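Local coordinates for putative polyphosphate kinase 2 family protein (Arthrobacter aurescens, PDB 3RHF) that probably acts as a polyphosphate kinase of the PPK2 family, transferring phosphate between polyphosphate and nucleotides on a P-loop fold, at residues A[76-81]-A[259-264]; A[89-94]-A[255-260]; A[113-116]-A[122-125]; A[140-145]-A[165-170]. All coordinates share one frame; numbering follows the deposited sequence.

Contact 1: A[76-81]-A[259-264]; sequences LLLILQ and QLLLDA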
loop_
_atom_site.group_PDB
_atom_site.type_symbol
_atom_site.label_atom_id
_atom_site.label_comp_id
_atom_site.label_asym_id
_atom_site.label_seq_id
_atom_site.Cartn_x
_atom_site.Cartn_y
_atom_site.Cartn_z
ATOM N N LEU A 76 -13.332 -6.874 5.453
ATOM C CA LEU A 76 -13.269 -7.639 4.247
ATOM C C LEU A 76 -11.918 -8.292 4.087
ATOM O O LEU A 76 -10.915 -7.769 4.504
ATOM C CB LEU A 76 -13.591 -6.716 3.050
ATOM C CG LEU A 76 -13.982 -7.424 1.731
ATOM C CD1 LEU A 76 -15.158 -6.809 1.053
ATOM C CD2 LEU A 76 -12.848 -7.421 0.799
ATOM N N LEU A 77 -11.905 -9.457 3.461
ATOM C CA LEU A 77 -10.693 -10.263 3.270
ATOM C C LEU A 77 -10.719 -10.848 1.856
ATOM O O LEU A 77 -11.573 -11.699 1.527
ATOM C CB LEU A 77 -10.594 -11.396 4.316
ATOM C CG LEU A 77 -9.351 -12.336 4.247
ATOM C CD1 LEU A 77 -8.016 -11.557 4.344
ATOM C CD2 LEU A 77 -9.338 -13.498 5.242
ATOM N N LEU A 78 -9.775 -10.353 1.041
ATOM C CA LEU A 78 -9.515 -10.837 -0.273
ATOM C C LEU A 78 -8.401 -11.855 -0.199
ATOM O O LEU A 78 -7.289 -11.525 0.264
ATOM C CB LEU A 78 -9.095 -9.688 -1.152
ATOM C CG LEU A 78 -8.744 -9.962 -2.624
ATOM C CD1 LEU A 78 -9.983 -10.439 -3.437
ATOM C CD2 LEU A 78 -8.157 -8.715 -3.252
ATOM N N ILE A 79 -8.705 -13.087 -0.644
ATOM C CA ILE A 79 -7.736 -14.160 -0.784
ATOM C C ILE A 79 -7.451 -14.434 -2.248
ATOM O O ILE A 79 -8.352 -14.853 -2.996
ATOM C CB ILE A 79 -8.209 -15.541 -0.126
ATOM C CG1 ILE A 79 -8.476 -15.371 1.377
ATOM C CG2 ILE A 79 -7.156 -16.577 -0.300
ATOM C CD1 ILE A 79 -9.082 -16.545 2.090
ATOM N N LEU A 80 -6.182 -14.266 -2.620
ATOM C CA LEU A 80 -5.700 -14.659 -3.947
ATOM C C LEU A 80 -4.818 -15.900 -3.959
ATOM O O LEU A 80 -3.829 -15.952 -3.250
ATOM C CB LEU A 80 -4.928 -13.560 -4.577
ATOM C CG LEU A 80 -5.816 -12.372 -4.830
ATOM C CD1 LEU A 80 -4.898 -11.140 -4.915
ATOM C CD2 LEU A 80 -6.639 -12.575 -6.089
ATOM N N GLN A 81 -5.183 -16.881 -4.780
ATOM C CA GLN A 81 -4.283 -18.000 -5.115
ATOM C C GLN A 81 -4.125 -18.077 -6.609
ATOM O O GLN A 81 -5.084 -17.798 -7.363
ATOM C CB GLN A 81 -4.875 -19.316 -4.637
ATOM C CG GLN A 81 -5.024 -19.446 -3.113
ATOM C CD GLN A 81 -3.741 -19.778 -2.451
ATOM O OE1 GLN A 81 -3.558 -19.510 -1.282
ATOM N NE2 GLN A 81 -2.834 -20.350 -3.192
ATOM N N GLN A 259 -14.271 -5.988 -9.517
ATOM C CA GLN A 259 -15.749 -5.936 -9.452
ATOM C C GLN A 259 -16.231 -6.842 -8.364
ATOM O O GLN A 259 -17.222 -6.559 -7.714
ATOM C CB GLN A 259 -16.418 -6.278 -10.782
ATOM C CG GLN A 259 -17.863 -5.795 -10.915
ATOM C CD GLN A 259 -17.994 -4.289 -10.890
ATOM O OE1 GLN A 259 -17.345 -3.562 -11.645
ATOM N NE2 GLN A 259 -18.845 -3.803 -10.022
ATOM N N LEU A 260 -15.492 -7.904 -8.102
ATOM C CA LEU A 260 -15.828 -8.821 -6.989
ATOM C C LEU A 260 -15.767 -8.131 -5.641
ATOM O O LEU A 260 -16.670 -8.288 -4.805
ATOM C CB LEU A 260 -14.879 -10.022 -6.991
ATOM C CG LEU A 260 -15.260 -11.196 -7.899
ATOM C CD1 LEU A 260 -14.148 -12.207 -7.835
ATOM C CD2 LEU A 260 -16.605 -11.875 -7.543
ATOM N N LEU A 261 -14.673 -7.391 -5.459
ATOM C CA LEU A 261 -14.489 -6.502 -4.322
ATOM C C LEU A 261 -15.583 -5.495 -4.161
ATOM O O LEU A 261 -16.107 -5.349 -3.076
ATOM C CB LEU A 261 -13.205 -5.729 -4.481
ATOM C CG LEU A 261 -12.065 -6.037 -3.558
ATOM C CD1 LEU A 261 -11.954 -7.532 -3.202
ATOM C CD2 LEU A 261 -10.804 -5.562 -4.244
ATOM N N LEU A 262 -15.904 -4.774 -5.236
ATOM C CA LEU A 262 -16.949 -3.708 -5.162
ATOM C C LEU A 262 -18.327 -4.271 -4.840
ATOM O O LEU A 262 -19.075 -3.650 -4.102
ATOM C CB LEU A 262 -17.046 -2.865 -6.453
ATOM C CG LEU A 262 -15.757 -2.099 -6.776
ATOM C CD1 LEU A 262 -15.630 -1.805 -8.294
ATOM C CD2 LEU A 262 -15.624 -0.807 -5.992
ATOM N N ASP A 263 -18.653 -5.423 -5.446
ATOM C CA ASP A 263 -19.948 -6.050 -5.257
ATOM C C ASP A 263 -20.050 -6.603 -3.814
ATOM O O ASP A 263 -21.092 -6.511 -3.210
ATOM C CB ASP A 263 -20.152 -7.164 -6.280
ATOM C CG ASP A 263 -20.332 -6.646 -7.758
ATOM O OD1 ASP A 263 -20.361 -5.409 -8.058
ATOM O OD2 ASP A 263 -20.482 -7.537 -8.647
ATOM N N ALA A 264 -18.960 -7.159 -3.278
ATOM C CA ALA A 264 -18.890 -7.598 -1.871
ATOM C C ALA A 264 -19.071 -6.397 -0.906
ATOM O O ALA A 264 -19.827 -6.475 0.053
ATOM C CB ALA A 264 -17.572 -8.307 -1.594
#

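Contact 2: A[89-94]-A[255-260]; sequences GGIVSH and IAVQQL. With PO4 (phosphate ion), chain I.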
loop_
_atom_site.group_PDB
_atom_site.type_symbol
_atom_site.label_atom_id
_atom_site.label_comp_id
_atom_site.label_asym_id
_atom_site.label_seq_id
_atom_site.Cartn_x
_atom_site.Cartn_y
_atom_site.Cartn_z
ATOM N N GLY A 89 0.664 -10.760 -7.870
ATOM C CA GLY A 89 1.419 -9.594 -7.455
ATOM C C GLY A 89 0.850 -8.311 -8.028
ATOM O O GLY A 89 0.638 -7.331 -7.327
ATOM N N GLY A 90 0.599 -8.322 -9.320
ATOM C CA GLY A 90 0.085 -7.167 -10.007
ATOM C C GLY A 90 -1.325 -6.827 -9.597
ATOM O O GLY A 90 -1.682 -5.667 -9.507
ATOM N N ILE A 91 -2.156 -7.810 -9.413
ATOM C CA ILE A 91 -3.503 -7.513 -8.986
ATOM C C ILE A 91 -3.500 -6.926 -7.561
ATOM O O ILE A 91 -4.203 -5.918 -7.321
ATOM C CB ILE A 91 -4.448 -8.758 -9.092
ATOM C CG1 ILE A 91 -4.519 -9.200 -10.560
ATOM C CG2 ILE A 91 -5.834 -8.457 -8.573
ATOM C CD1 ILE A 91 -5.895 -9.436 -11.086
ATOM N N VAL A 92 -2.695 -7.512 -6.656
ATOM C CA VAL A 92 -2.618 -7.061 -5.315
ATOM C C VAL A 92 -2.209 -5.634 -5.325
ATOM O O VAL A 92 -2.882 -4.772 -4.720
ATOM C CB VAL A 92 -1.567 -7.861 -4.480
ATOM C CG1 VAL A 92 -1.178 -7.045 -3.222
ATOM C CG2 VAL A 92 -2.084 -9.250 -4.124
ATOM N N SER A 93 -1.146 -5.346 -6.070
ATOM C CA SER A 93 -0.659 -3.988 -6.188
ATOM C C SER A 93 -1.687 -3.060 -6.730
ATOM O O SER A 93 -1.738 -1.878 -6.352
ATOM C CB SER A 93 0.520 -3.945 -7.145
ATOM O OG SER A 93 1.089 -2.659 -7.261
ATOM N N HIS A 94 -2.485 -3.518 -7.669
ATOM C CA HIS A 94 -3.426 -2.572 -8.220
ATOM C C HIS A 94 -4.557 -2.244 -7.193
ATOM O O HIS A 94 -4.903 -1.068 -6.960
ATOM C CB HIS A 94 -4.007 -3.023 -9.561
ATOM C CG HIS A 94 -4.768 -1.937 -10.216
ATOM N ND1 HIS A 94 -6.084 -1.673 -9.898
ATOM C CD2 HIS A 94 -4.367 -0.941 -11.048
ATOM C CE1 HIS A 94 -6.476 -0.581 -10.546
ATOM N NE2 HIS A 94 -5.455 -0.115 -11.246
ATOM N N ILE A 255 -10.183 -6.360 -13.762
ATOM C CA ILE A 255 -11.521 -5.848 -13.564
ATOM C C ILE A 255 -12.459 -6.865 -12.935
ATOM O O ILE A 255 -13.479 -6.504 -12.374
ATOM C CB ILE A 255 -12.158 -5.309 -14.835
ATOM C CG1 ILE A 255 -12.186 -6.382 -15.954
ATOM C CG2 ILE A 255 -11.461 -4.050 -15.255
ATOM C CD1 ILE A 255 -12.980 -5.947 -17.202
ATOM N N ALA A 256 -12.115 -8.141 -13.011
ATOM C CA ALA A 256 -12.998 -9.171 -12.437
ATOM C C ALA A 256 -12.746 -9.200 -10.927
ATOM O O ALA A 256 -13.683 -9.237 -10.123
ATOM C CB ALA A 256 -12.778 -10.551 -13.105
ATOM N N VAL A 257 -11.473 -9.125 -10.554
ATOM C CA VAL A 257 -11.132 -9.057 -9.156
ATOM C C VAL A 257 -11.719 -7.797 -8.587
ATOM O O VAL A 257 -12.448 -7.839 -7.580
ATOM C CB VAL A 257 -9.633 -9.194 -8.873
ATOM C CG1 VAL A 257 -9.387 -8.954 -7.404
ATOM C CG2 VAL A 257 -9.148 -10.618 -9.181
ATOM N N GLN A 258 -11.491 -6.670 -9.246
ATOM C CA GLN A 258 -12.051 -5.438 -8.682
ATOM C C GLN A 258 -13.559 -5.433 -8.548
ATOM O O GLN A 258 -14.080 -4.962 -7.529
ATOM C CB GLN A 258 -11.510 -4.139 -9.337
ATOM C CG GLN A 258 -10.355 -3.652 -8.480
ATOM C CD GLN A 258 -9.657 -2.406 -8.940
ATOM O OE1 GLN A 258 -8.425 -2.393 -9.049
ATOM N NE2 GLN A 258 -10.418 -1.318 -9.145
ATOM N N GLN A 259 -14.271 -5.988 -9.517
ATOM C CA GLN A 259 -15.749 -5.936 -9.452
ATOM C C GLN A 259 -16.231 -6.842 -8.364
ATOM O O GLN A 259 -17.222 -6.559 -7.714
ATOM C CB GLN A 259 -16.418 -6.278 -10.782
ATOM C CG GLN A 259 -17.863 -5.795 -10.915
ATOM C CD GLN A 259 -17.994 -4.289 -10.890
ATOM O OE1 GLN A 259 -17.345 -3.562 -11.645
ATOM N NE2 GLN A 259 -18.845 -3.803 -10.022
ATOM N N LEU A 260 -15.492 -7.904 -8.102
ATOM C CA LEU A 260 -15.828 -8.821 -6.989
ATOM C C LEU A 260 -15.767 -8.131 -5.641
ATOM O O LEU A 260 -16.670 -8.288 -4.805
ATOM C CB LEU A 260 -14.879 -10.022 -6.991
ATOM C CG LEU A 260 -15.260 -11.196 -7.899
ATOM C CD1 LEU A 260 -14.148 -12.207 -7.835
ATOM C CD2 LEU A 260 -16.605 -11.875 -7.543
HETATM P P PO4 I . 2.434 -14.060 -9.761
HETATM O O1 PO4 I . 3.758 -14.898 -9.727
HETATM O O2 PO4 I . 2.456 -13.325 -11.185
HETATM O O3 PO4 I . 1.134 -14.915 -9.611
HETATM O O4 PO4 I . 2.470 -13.045 -8.574
#

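Contact 3: A[113-116]-A[122-125]; sequences TDEE and LWRI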
loop_
_atom_site.group_PDB
_atom_site.type_symbol
_atom_site.label_atom_id
_atom_site.label_comp_id
_atom_site.label_asym_id
_atom_site.label_seq_id
_atom_site.Cartn_x
_atom_site.Cartn_y
_atom_site.Cartn_z
ATOM N N THR A 113 8.234 -20.138 8.575
ATOM C CA THR A 113 9.359 -20.187 9.501
ATOM C C THR A 113 9.259 -21.406 10.417
ATOM O O THR A 113 8.219 -22.034 10.538
ATOM C CB THR A 113 9.438 -18.967 10.429
ATOM O OG1 THR A 113 8.396 -19.046 11.413
ATOM C CG2 THR A 113 9.309 -17.698 9.659
ATOM N N ASP A 114 10.390 -21.742 11.034
ATOM C CA ASP A 114 10.452 -22.853 12.012
ATOM C C ASP A 114 9.402 -22.630 13.133
ATOM O O ASP A 114 8.575 -23.507 13.382
ATOM C CB ASP A 114 11.885 -23.034 12.586
ATOM C CG ASP A 114 12.901 -23.687 11.555
ATOM O OD1 ASP A 114 12.520 -24.554 10.703
ATOM O OD2 ASP A 114 14.110 -23.334 11.643
ATOM N N GLU A 115 9.379 -21.436 13.734
ATOM C CA GLU A 115 8.254 -21.076 14.622
ATOM C C GLU A 115 6.908 -21.449 13.972
ATOM O O GLU A 115 6.115 -22.218 14.538
ATOM C CB GLU A 115 8.271 -19.600 15.000
ATOM C CG GLU A 115 7.257 -19.269 16.105
ATOM C CD GLU A 115 7.113 -17.771 16.403
ATOM O OE1 GLU A 115 7.365 -16.939 15.510
ATOM O OE2 GLU A 115 6.704 -17.421 17.530
ATOM N N GLU A 116 6.664 -20.968 12.765
ATOM C CA GLU A 116 5.400 -21.287 12.110
ATOM C C GLU A 116 5.193 -22.783 11.868
ATOM O O GLU A 116 4.078 -23.283 12.045
ATOM C CB GLU A 116 5.212 -20.471 10.832
ATOM C CG GLU A 116 5.154 -18.955 11.098
ATOM C CD GLU A 116 5.215 -18.082 9.821
ATOM O OE1 GLU A 116 5.516 -18.570 8.721
ATOM O OE2 GLU A 116 4.966 -16.878 9.925
ATOM N N LEU A 122 -3.056 -23.019 10.501
ATOM C CA LEU A 122 -3.812 -21.763 10.641
ATOM C C LEU A 122 -3.284 -20.720 11.630
ATOM O O LEU A 122 -3.764 -19.589 11.637
ATOM C CB LEU A 122 -5.260 -22.052 10.987
ATOM C CG LEU A 122 -5.969 -22.864 9.915
ATOM C CD1 LEU A 122 -7.356 -23.191 10.463
ATOM C CD2 LEU A 122 -6.024 -22.108 8.561
ATOM N N TRP A 123 -2.317 -21.051 12.454
ATOM C CA TRP A 123 -1.918 -20.104 13.475
ATOM C C TRP A 123 -1.405 -18.841 12.787
ATOM O O TRP A 123 -1.840 -17.743 13.100
ATOM C CB TRP A 123 -0.868 -20.718 14.380
ATOM C CG TRP A 123 -0.252 -19.822 15.417
ATOM C CD1 TRP A 123 -0.790 -19.487 16.627
ATOM C CD2 TRP A 123 1.043 -19.212 15.375
ATOM N NE1 TRP A 123 0.077 -18.648 17.315
ATOM C CE2 TRP A 123 1.204 -18.478 16.566
ATOM C CE3 TRP A 123 2.067 -19.191 14.433
ATOM C CZ2 TRP A 123 2.356 -17.783 16.859
ATOM C CZ3 TRP A 123 3.218 -18.481 14.715
ATOM C CH2 TRP A 123 3.351 -17.778 15.917
ATOM N N ARG A 124 -0.521 -18.984 11.796
ATOM C CA ARG A 124 0.061 -17.798 11.162
ATOM C C ARG A 124 -0.934 -16.999 10.352
ATOM O O ARG A 124 -0.757 -15.808 10.168
ATOM C CB ARG A 124 1.258 -18.171 10.311
ATOM C CG ARG A 124 0.932 -19.033 9.103
ATOM C CD ARG A 124 2.177 -19.241 8.315
ATOM N NE ARG A 124 1.971 -19.792 6.989
ATOM C CZ ARG A 124 2.810 -19.569 5.968
ATOM N NH1 ARG A 124 3.907 -18.779 6.098
ATOM N NH2 ARG A 124 2.539 -20.095 4.789
ATOM N N ILE A 125 -1.999 -17.653 9.918
ATOM C CA ILE A 125 -2.993 -17.013 9.125
ATOM C C ILE A 125 -3.931 -16.168 9.975
ATOM O O ILE A 125 -4.235 -15.008 9.604
ATOM C CB ILE A 125 -3.841 -18.013 8.333
ATOM C CG1 ILE A 125 -2.989 -19.081 7.620
ATOM C CG2 ILE A 125 -4.653 -17.229 7.265
ATOM C CD1 ILE A 125 -2.033 -18.510 6.536
#

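Contact 4: A[140-145]-A[165-170]; sequences RSQYED and AAINDF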
loop_
_atom_site.group_PDB
_atom_site.type_symbol
_atom_site.label_atom_id
_atom_site.label_comp_id
_atom_site.label_asym_id
_atom_site.label_seq_id
_atom_site.Cartn_x
_atom_site.Cartn_y
_atom_site.Cartn_z
ATOM N N ARG A 140 -1.361 -15.329 -1.543
ATOM C CA ARG A 140 -1.318 -16.687 -1.006
ATOM C C ARG A 140 -1.975 -16.707 0.371
ATOM O O ARG A 140 -2.191 -15.655 0.954
ATOM C CB ARG A 140 0.095 -17.254 -0.960
ATOM C CG ARG A 140 0.777 -17.301 -2.289
ATOM C CD ARG A 140 2.195 -17.764 -2.073
ATOM N NE ARG A 140 2.931 -17.899 -3.314
ATOM C CZ ARG A 140 3.609 -16.927 -3.923
ATOM N NH1 ARG A 140 4.232 -17.213 -5.062
ATOM N NH2 ARG A 140 3.669 -15.683 -3.425
ATOM N N SER A 141 -2.322 -17.893 0.843
ATOM C CA SER A 141 -3.187 -18.029 1.991
ATOM C C SER A 141 -3.070 -19.381 2.719
ATOM O O SER A 141 -2.055 -20.100 2.613
ATOM C CB SER A 141 -4.612 -17.852 1.529
ATOM O OG SER A 141 -5.050 -19.053 0.948
ATOM N N GLN A 142 -4.103 -19.688 3.493
ATOM C CA GLN A 142 -4.201 -20.959 4.202
ATOM C C GLN A 142 -4.294 -22.168 3.241
ATOM O O GLN A 142 -3.934 -23.290 3.611
ATOM C CB GLN A 142 -5.388 -20.958 5.156
ATOM C CG GLN A 142 -6.780 -20.821 4.508
ATOM C CD GLN A 142 -7.207 -19.394 4.328
ATOM O OE1 GLN A 142 -6.360 -18.479 4.359
ATOM N NE2 GLN A 142 -8.536 -19.173 4.130
ATOM N N TYR A 143 -4.736 -21.913 2.016
ATOM C CA TYR A 143 -4.856 -22.922 1.005
ATOM C C TYR A 143 -3.526 -23.501 0.552
ATOM O O TYR A 143 -3.488 -24.655 0.099
ATOM C CB TYR A 143 -5.671 -22.386 -0.178
ATOM C CG TYR A 143 -7.134 -22.259 0.232
ATOM C CD1 TYR A 143 -7.982 -23.334 0.169
ATOM C CD2 TYR A 143 -7.636 -21.069 0.735
ATOM C CE1 TYR A 143 -9.342 -23.222 0.568
ATOM C CE2 TYR A 143 -8.968 -20.941 1.139
ATOM C CZ TYR A 143 -9.813 -22.030 1.070
ATOM O OH TYR A 143 -11.127 -21.886 1.461
ATOM N N GLU A 144 -2.439 -22.752 0.695
ATOM C CA GLU A 144 -1.143 -23.285 0.316
ATOM C C GLU A 144 -0.945 -24.638 0.972
ATOM O O GLU A 144 -0.331 -25.557 0.357
ATOM C CB GLU A 144 0.016 -22.373 0.702
ATOM C CG GLU A 144 0.075 -21.086 -0.108
ATOM C CD GLU A 144 0.496 -21.302 -1.552
ATOM O OE1 GLU A 144 1.678 -21.566 -1.787
ATOM O OE2 GLU A 144 -0.332 -21.189 -2.466
ATOM N N ASP A 145 -1.501 -24.779 2.191
ATOM C CA ASP A 145 -1.301 -25.992 2.967
ATOM C C ASP A 145 -2.167 -27.154 2.516
ATOM O O ASP A 145 -2.019 -28.222 3.049
ATOM C CB ASP A 145 -1.475 -25.713 4.442
ATOM C CG ASP A 145 -0.403 -24.791 4.964
ATOM O OD1 ASP A 145 0.759 -25.248 5.073
ATOM O OD2 ASP A 145 -0.710 -23.613 5.258
ATOM N N ALA A 165 -11.522 -29.282 6.481
ATOM C CA ALA A 165 -12.556 -29.019 7.463
ATOM C C ALA A 165 -12.125 -27.857 8.359
ATOM O O ALA A 165 -12.960 -27.049 8.729
ATOM C CB ALA A 165 -12.920 -30.277 8.289
ATOM N N ALA A 166 -10.838 -27.742 8.670
ATOM C CA ALA A 166 -10.386 -26.630 9.526
ATOM C C ALA A 166 -10.549 -25.250 8.844
ATOM O O ALA A 166 -11.009 -24.259 9.458
ATOM C CB ALA A 166 -8.965 -26.849 9.963
ATOM N N ILE A 167 -10.181 -25.210 7.562
ATOM C CA ILE A 167 -10.319 -24.039 6.731
ATOM C C ILE A 167 -11.782 -23.583 6.760
ATOM O O ILE A 167 -12.080 -22.452 7.090
ATOM C CB ILE A 167 -9.794 -24.340 5.288
ATOM C CG1 ILE A 167 -8.261 -24.384 5.274
ATOM C CG2 ILE A 167 -10.230 -23.333 4.330
ATOM C CD1 ILE A 167 -7.644 -25.049 4.041
ATOM N N ASN A 168 -12.709 -24.475 6.474
ATOM C CA ASN A 168 -14.105 -24.124 6.477
ATOM C C ASN A 168 -14.603 -23.597 7.818
ATOM O O ASN A 168 -15.415 -22.661 7.850
ATOM C CB ASN A 168 -14.930 -25.316 6.035
ATOM C CG ASN A 168 -14.817 -25.581 4.531
ATOM O OD1 ASN A 168 -14.498 -24.680 3.722
ATOM N ND2 ASN A 168 -15.095 -26.803 4.143
ATOM N N ASP A 169 -14.102 -24.172 8.909
ATOM C CA ASP A 169 -14.458 -23.755 10.265
ATOM C C ASP A 169 -13.901 -22.389 10.558
ATOM O O ASP A 169 -14.618 -21.531 11.068
ATOM C CB ASP A 169 -13.927 -24.723 11.309
ATOM C CG ASP A 169 -14.206 -24.239 12.756
ATOM O OD1 ASP A 169 -15.377 -24.349 13.235
ATOM O OD2 ASP A 169 -13.262 -23.740 13.441
ATOM N N PHE A 170 -12.641 -22.196 10.191
ATOM C CA PHE A 170 -11.986 -20.894 10.188
ATOM C C PHE A 170 -12.711 -19.843 9.396
ATOM O O PHE A 170 -13.080 -18.763 9.926
ATOM C CB PHE A 170 -10.641 -21.071 9.596
ATOM C CG PHE A 170 -9.862 -19.851 9.454
ATOM C CD1 PHE A 170 -9.550 -19.073 10.554
ATOM C CD2 PHE A 170 -9.340 -19.515 8.245
ATOM C CE1 PHE A 170 -8.757 -17.942 10.425
ATOM C CE2 PHE A 170 -8.524 -18.397 8.117
ATOM C CZ PHE A 170 -8.247 -17.609 9.209
#

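Contact 1: A[76-81]-A[259-264]
Leu261 pushes one methyl group, CD1, against Leu78 of the central strand, and this single carbon is the nearest neighbour of several Leu78 atoms at once. The tightest pairing is Leu261 CD1 with Leu78 CD1 at 3.5 Å, while Leu78 CD2 lies 4.0 Å from the same Leu261 CD1, which therefore sits close to both ends of the isopropyl fork. The two side chains run roughly perpendicular to each other. Leu261 leaves its helix without heading straight for the strand, and its outer end then swings inward to make the touch.

Leu76, two residues earlier on the same face of the strand, divides its branches between two partners. Its CD2 approaches Leu261 CD1 at 4.1 Å on a slanting course, and its CD1 rests 3.9 Å from Ala264 CB, one helical turn further on. With CG anti to the backbone N (chi1 -162°), the fork of Leu76 is extended toward the helix and can span both. Strand 76-81 and helix segment 259-264 run nearly antiparallel, their axes at 158° and 10.4 Å apart at closest approach, as expected for a helix layered on the sheet of a three-layer alpha/beta/alpha sandwich.

No hydrogen bond links the segments. The strand spends its backbone groups on its neighbours, Leu76 and Leu78 pairing with Gly136 and Leu77 with Thr180 and Val182. Between these two segments the contact is made by methyl groups, mostly buried, and is nondirectional, governed by shape and exclusion of water.

Contact 2: A[89-94]-A[255-260]
Helices 88-98 and 250-266 come nearest at Ile91 and Val257, whose CA atoms are 7.8 Å apart, and their side chains meet end on. Ile91 CG2 faces Val257 CG1 at 3.8 Å, and Ile91 CD1 reaches Val257 CG2 at 4.0 Å. Val257 also lies on Val184 and Leu186 of strand 179-187, placing this apolar pair between helices and sheet.

One turn along helix 88-98, and one residue on in helix 250-266, the contact becomes polar. His94 ND1 donates to Gln258 OE1 over 2.6 Å, a short bond that is bent at the hydrogen (134°). The oxygen lies at the edge of the imidazole, close to its plane, and the donor in turn lies in the carbonyl plane of the amide; ring and amide are only 22° from coplanar. The ring is carried to this partner because CG stands anti to the backbone N (chi1 -170°). The other end of the amide is also used, Gln258 NE2 bonding to Asp54 of helix 43-69. A leucine in place of His94 would probably leave Gln258 OE1 without this donor and the amide freer to turn about its remaining bond to Asp54.

At the start of helix 88-98, Gly89 N makes a nearly straight 3.0 Å hydrogen bond to phosphate O4, joined at the ion by Thr85 N, Gly87 N and Lys88 NZ, the arrangement of a P-loop. An apolar seam and one oriented hydrogen bond probably help to hold the two helices together, while Gly89 N and the loop N-H groups before it bind the phosphate.

Contact 3: A[113-116]-A[122-125]
Glu116 and Arg124 make the close-fitting part of this contact. Arg124 NH1 bonds to Glu116 OE1 at 3.1 Å in a salt bridge, meeting the oxygen from above the carboxylate plane. The groups are not aligned as a flat pair, since carboxylate and guanidinium planes stand 66° apart. The aliphatic arm of Arg124 adds to the fit: its CD lies 3.6 Å from Glu116 CD. The guanidinium has a further partner at NH1, the backbone oxygen of Lys110, so this nitrogen joins the strand-to-helix loop to the carboxylate.

Glu116 is also half of a capping box with Thr113 at the start of the short helix 114-117. Glu116 N donates to Thr113 OG1 at 2.9 Å, and Thr113 N returns a bond to Glu116 OE1 at 3.1 Å. Thr113 N and Arg124 NH1 reach that oxygen from opposite faces of the carboxylate, a two-sided grip likely to favour its ionised form and to limit its rotation.

Toward solvent the packing slackens. Glu115, exposed, brings OE2 only to 3.7 Å from Trp123 CH2, with no hydrogen bond across. Glu116 CG touches the indole edge at CZ3, 4.1 Å away, and the indole stacks on His119.

Contact 4: A[140-145]-A[165-170]
Tyr143 and Ile167 supply the main apolar touch. Ile167 CG2 presses on the phenol end of the ring, 3.5 Å from Tyr143 CZ and, close beside it, 3.3 Å from the hydroxyl oxygen Tyr143 OH, while Ile167 CD1 lies over one ring face. The isoleucine has a second neighbour in Gln142, whose CG is 3.9 Å from Ile167 CG1.

The amide of Gln142 approaches an aromatic group: NE2 lies 4.1 Å from Phe170 CE2, near the plane of the ring at its edge, with amide and ring almost perpendicular at 88°. NE2 also makes a weak hydrogen bond to Glu171. The first torsion (chi1 63°) puts CG against Ile167, and the bend at chi2 (-88°) then turns the amide toward Phe170.

Hydrogen bonds organise the loop rather than cross the contact. Ser141 OG accepts from Tyr143 N at 3.1 Å in an ST turn, and also pairs with Gln81. The phenol of Tyr143 bonds to Glu171 and Lys183, and its ring meets Trp242 edge to face. Without the phenol, as with an alanine here, Ile167 would probably lose its ring neighbour and Glu171 and Lys183 the hydroxyl they share.

The loop follows inner strand 135-139 and packs on helix 157-176; Gln142 also rests on Ile79 of strand 75-82 and Ile125 of helix 123-126, Phe170 packs on that same short helix, and Tyr143 touches Thr235 at the end of helix 221-235.

How the contacts relate
From the N terminus, strand 75-82 opens contact 1, and the P-loop and helix 88-98 follow at once to open contact 2. Both close far along the chain on helix 250-266, sharing Gln259 and Leu260, and they touch through Leu80 and Val92. Within the long span they enclose, contact 3 closes a short loop between helices 114-117 and 123-126, and contact 4 follows in series, joining the loop after strand 135-139 to helix 157-176. Contacts 3 and 4 meet where Leu122 and Ile125 pack on Gln142. Contact 4 returns to contact 1 through Gln81, which bonds to Glu144, and Ile79, which packs on Ser141, so strand 75-82 links both regions.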